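Long-range contact in thymidylate synthase 1 (Bacillus subtilis, PDB 1BSF), which catalyses the reductive methylation of dUMP to dTMP with methylenetetrahydrofolate as methyl donor and reductant, supplying a precursor for DNA synthesis: residues A[56-61]-A[236-241]. Sequence-based numbering, arbitrary orientation.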
loop_
_atom_site.group_PDB
_atom_site.type_symbol
_atom_site.label_atom_id
_atom_site.label_comp_id
_atom_site.label_asym_id
_atom_site.label_seq_id
_atom_site.Cartn_x
_atom_site.Cartn_y
_atom_site.Cartn_z
ATOM N N ILE A 56 -19.716 6.493 7.191
ATOM C CA ILE A 56 -20.235 7.597 6.398
ATOM C C ILE A 56 -20.375 8.859 7.239
ATOM O O ILE A 56 -20.800 8.804 8.390
ATOM C CB ILE A 56 -21.621 7.232 5.805
ATOM C CG1 ILE A 56 -22.210 8.422 5.042
ATOM C CG2 ILE A 56 -22.566 6.826 6.921
ATOM C CD1 ILE A 56 -22.186 8.247 3.544
ATOM N N LEU A 57 -20.022 9.998 6.652
ATOM C CA LEU A 57 -20.125 11.280 7.337
ATOM C C LEU A 57 -21.588 11.575 7.684
ATOM O O LEU A 57 -22.499 11.278 6.906
ATOM C CB LEU A 57 -19.598 12.403 6.443
ATOM C CG LEU A 57 -18.128 12.816 6.452
ATOM C CD1 LEU A 57 -17.885 13.782 5.303
ATOM C CD2 LEU A 57 -17.758 13.467 7.775
ATOM N N THR A 58 -21.807 12.159 8.855
ATOM C CA THR A 58 -23.154 12.508 9.288
ATOM C C THR A 58 -23.206 14.011 9.534
ATOM O O THR A 58 -24.249 14.555 9.892
ATOM C CB THR A 58 -23.545 11.767 10.586
ATOM O OG1 THR A 58 -23.100 12.521 11.723
ATOM C CG2 THR A 58 -22.912 10.377 10.620
ATOM N N THR A 59 -22.062 14.671 9.363
ATOM C CA THR A 59 -21.980 16.119 9.534
ATOM C C THR A 59 -22.060 16.735 8.143
ATOM O O THR A 59 -21.781 17.918 7.947
ATOM C CB THR A 59 -20.657 16.565 10.182
ATOM O OG1 THR A 59 -19.568 16.266 9.293
ATOM C CG2 THR A 59 -20.464 15.878 11.529
ATOM N N LYS A 60 -22.435 15.908 7.180
ATOM C CA LYS A 60 -22.567 16.339 5.803
ATOM C C LYS A 60 -23.033 15.132 5.016
ATOM O O LYS A 60 -22.803 13.992 5.423
ATOM C CB LYS A 60 -21.225 16.851 5.271
ATOM C CG LYS A 60 -20.741 16.154 4.002
ATOM C CD LYS A 60 -19.656 16.965 3.304
ATOM C CE LYS A 60 -18.689 16.079 2.508
ATOM N NZ LYS A 60 -17.258 16.470 2.713
ATOM N N LYS A 61 -23.700 15.390 3.899
ATOM C CA LYS A 61 -24.198 14.332 3.036
ATOM C C LYS A 61 -23.102 13.871 2.083
ATOM O O LYS A 61 -22.293 14.679 1.621
ATOM C CB LYS A 61 -25.393 14.834 2.225
ATOM C CG LYS A 61 -26.378 13.746 1.838
ATOM C CD LYS A 61 -26.708 13.775 0.347
ATOM C CE LYS A 61 -27.943 12.934 0.032
ATOM N NZ LYS A 61 -28.822 12.724 1.224
ATOM N N ARG A 236 -20.234 20.551 13.994
ATOM C CA ARG A 236 -21.574 20.168 13.589
ATOM C C ARG A 236 -22.017 18.996 14.459
ATOM O O ARG A 236 -21.206 18.382 15.141
ATOM C CB ARG A 236 -21.573 19.771 12.111
ATOM C CG ARG A 236 -22.934 19.396 11.555
ATOM C CD ARG A 236 -23.541 20.549 10.781
ATOM N NE ARG A 236 -23.122 20.566 9.381
ATOM C CZ ARG A 236 -23.448 21.530 8.523
ATOM N NH1 ARG A 236 -24.195 22.554 8.929
ATOM N NH2 ARG A 236 -23.036 21.468 7.262
ATOM N N GLU A 237 -23.308 18.695 14.434
ATOM C CA GLU A 237 -23.862 17.603 15.227
ATOM C C GLU A 237 -23.455 16.253 14.651
ATOM O O GLU A 237 -23.065 16.157 13.486
ATOM C CB GLU A 237 -25.398 17.706 15.261
ATOM C CG GLU A 237 -26.083 16.674 16.151
ATOM C CD GLU A 237 -27.374 17.191 16.770
ATOM O OE1 GLU A 237 -28.227 17.718 16.025
ATOM O OE2 GLU A 237 -27.541 17.072 18.007
ATOM N N GLN A 238 -23.539 15.215 15.474
ATOM C CA GLN A 238 -23.207 13.871 15.026
ATOM C C GLN A 238 -24.360 12.926 15.332
ATOM O O GLN A 238 -24.644 12.630 16.489
ATOM C CB GLN A 238 -21.921 13.373 15.694
ATOM C CG GLN A 238 -20.681 13.594 14.841
ATOM C CD GLN A 238 -19.448 12.923 15.404
ATOM O OE1 GLN A 238 -19.378 11.694 15.483
ATOM N NE2 GLN A 238 -18.465 13.726 15.797
ATOM N N PHE A 239 -25.035 12.470 14.283
ATOM C CA PHE A 239 -26.153 11.551 14.439
ATOM C C PHE A 239 -25.606 10.134 14.321
ATOM O O PHE A 239 -24.433 9.950 14.049
ATOM C CB PHE A 239 -27.197 11.787 13.339
ATOM C CG PHE A 239 -27.314 13.225 12.904
ATOM C CD1 PHE A 239 -26.497 13.727 11.893
ATOM C CD2 PHE A 239 -28.236 14.077 13.509
ATOM C CE1 PHE A 239 -26.592 15.054 11.495
ATOM C CE2 PHE A 239 -28.343 15.409 13.119
ATOM C CZ PHE A 239 -27.518 15.900 12.110
ATOM N N GLU A 240 -26.463 9.142 14.522
ATOM C CA GLU A 240 -26.074 7.742 14.409
ATOM C C GLU A 240 -26.049 7.311 12.935
ATOM O O GLU A 240 -26.938 7.680 12.155
ATOM C CB GLU A 240 -27.066 6.877 15.183
ATOM C CG GLU A 240 -26.453 5.634 15.799
ATOM C CD GLU A 240 -26.938 5.391 17.213
ATOM O OE1 GLU A 240 -28.061 5.852 17.543
ATOM O OE2 GLU A 240 -26.188 4.741 17.984
ATOM N N ALA A 241 -25.043 6.525 12.553
ATOM C CA ALA A 241 -24.920 6.063 11.168
ATOM C C ALA A 241 -26.202 5.359 10.684
ATOM O O ALA A 241 -26.938 4.777 11.485
ATOM C CB ALA A 241 -23.728 5.125 11.042
#
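Two irregular loops of the thymidylate synthase fold, the loop segment 56-61 that leads into helix 64-77 and the exit of helix 225-235 at 236-241, are joined through Thr-58 and Thr-59 meeting Phe-239 and Arg-236. They illustrate how loops without strand pairing can be matched by single side-chain-to-backbone bonds, one near each end of the contact. At one end the backbone N of Phe-239 donates to Thr-58 OG1 over 3.2 Å, with a bent N-H...O angle of 143°. The same hydroxyl is bonded to Asp-4 OD2, so the carboxylate probably helps to fix its rotation. At the other end Arg-236 reaches back to 56-61: NE lies 3.3 Å from Thr-59 O in a nearly straight bond (164°), the oxygen close to the guanidinium plane while the donor stands above the carbonyl plane. CG of Arg-236 is anti to its own N (chi1 -178°), and bends further along the chain bring NE round to that oxygen. On the way the aliphatic part of Arg-236 packs on Thr-59, its CB 3.9 Å from Thr-59 CB. Thr-59 CG2 lies 3.3 Å from Glu-237 O, and the side chains of Thr-59 and Gln-238 lie side by side, pointing the same way, whereas the Thr-59 hydroxyl is bonded to Gln-233 NE2. An alanine in place of Arg-236 removes the guanidinium and CG, and would probably leave Thr-59 O without this donor and the threonine with less aliphatic cover. The contact lies away from the substrate sites, with helix 3-17 bordering it through Asp-4, helix 225-235 through Gln-233, and helix 188-206 packing through Pro-189 against Leu-57 and Lys-60.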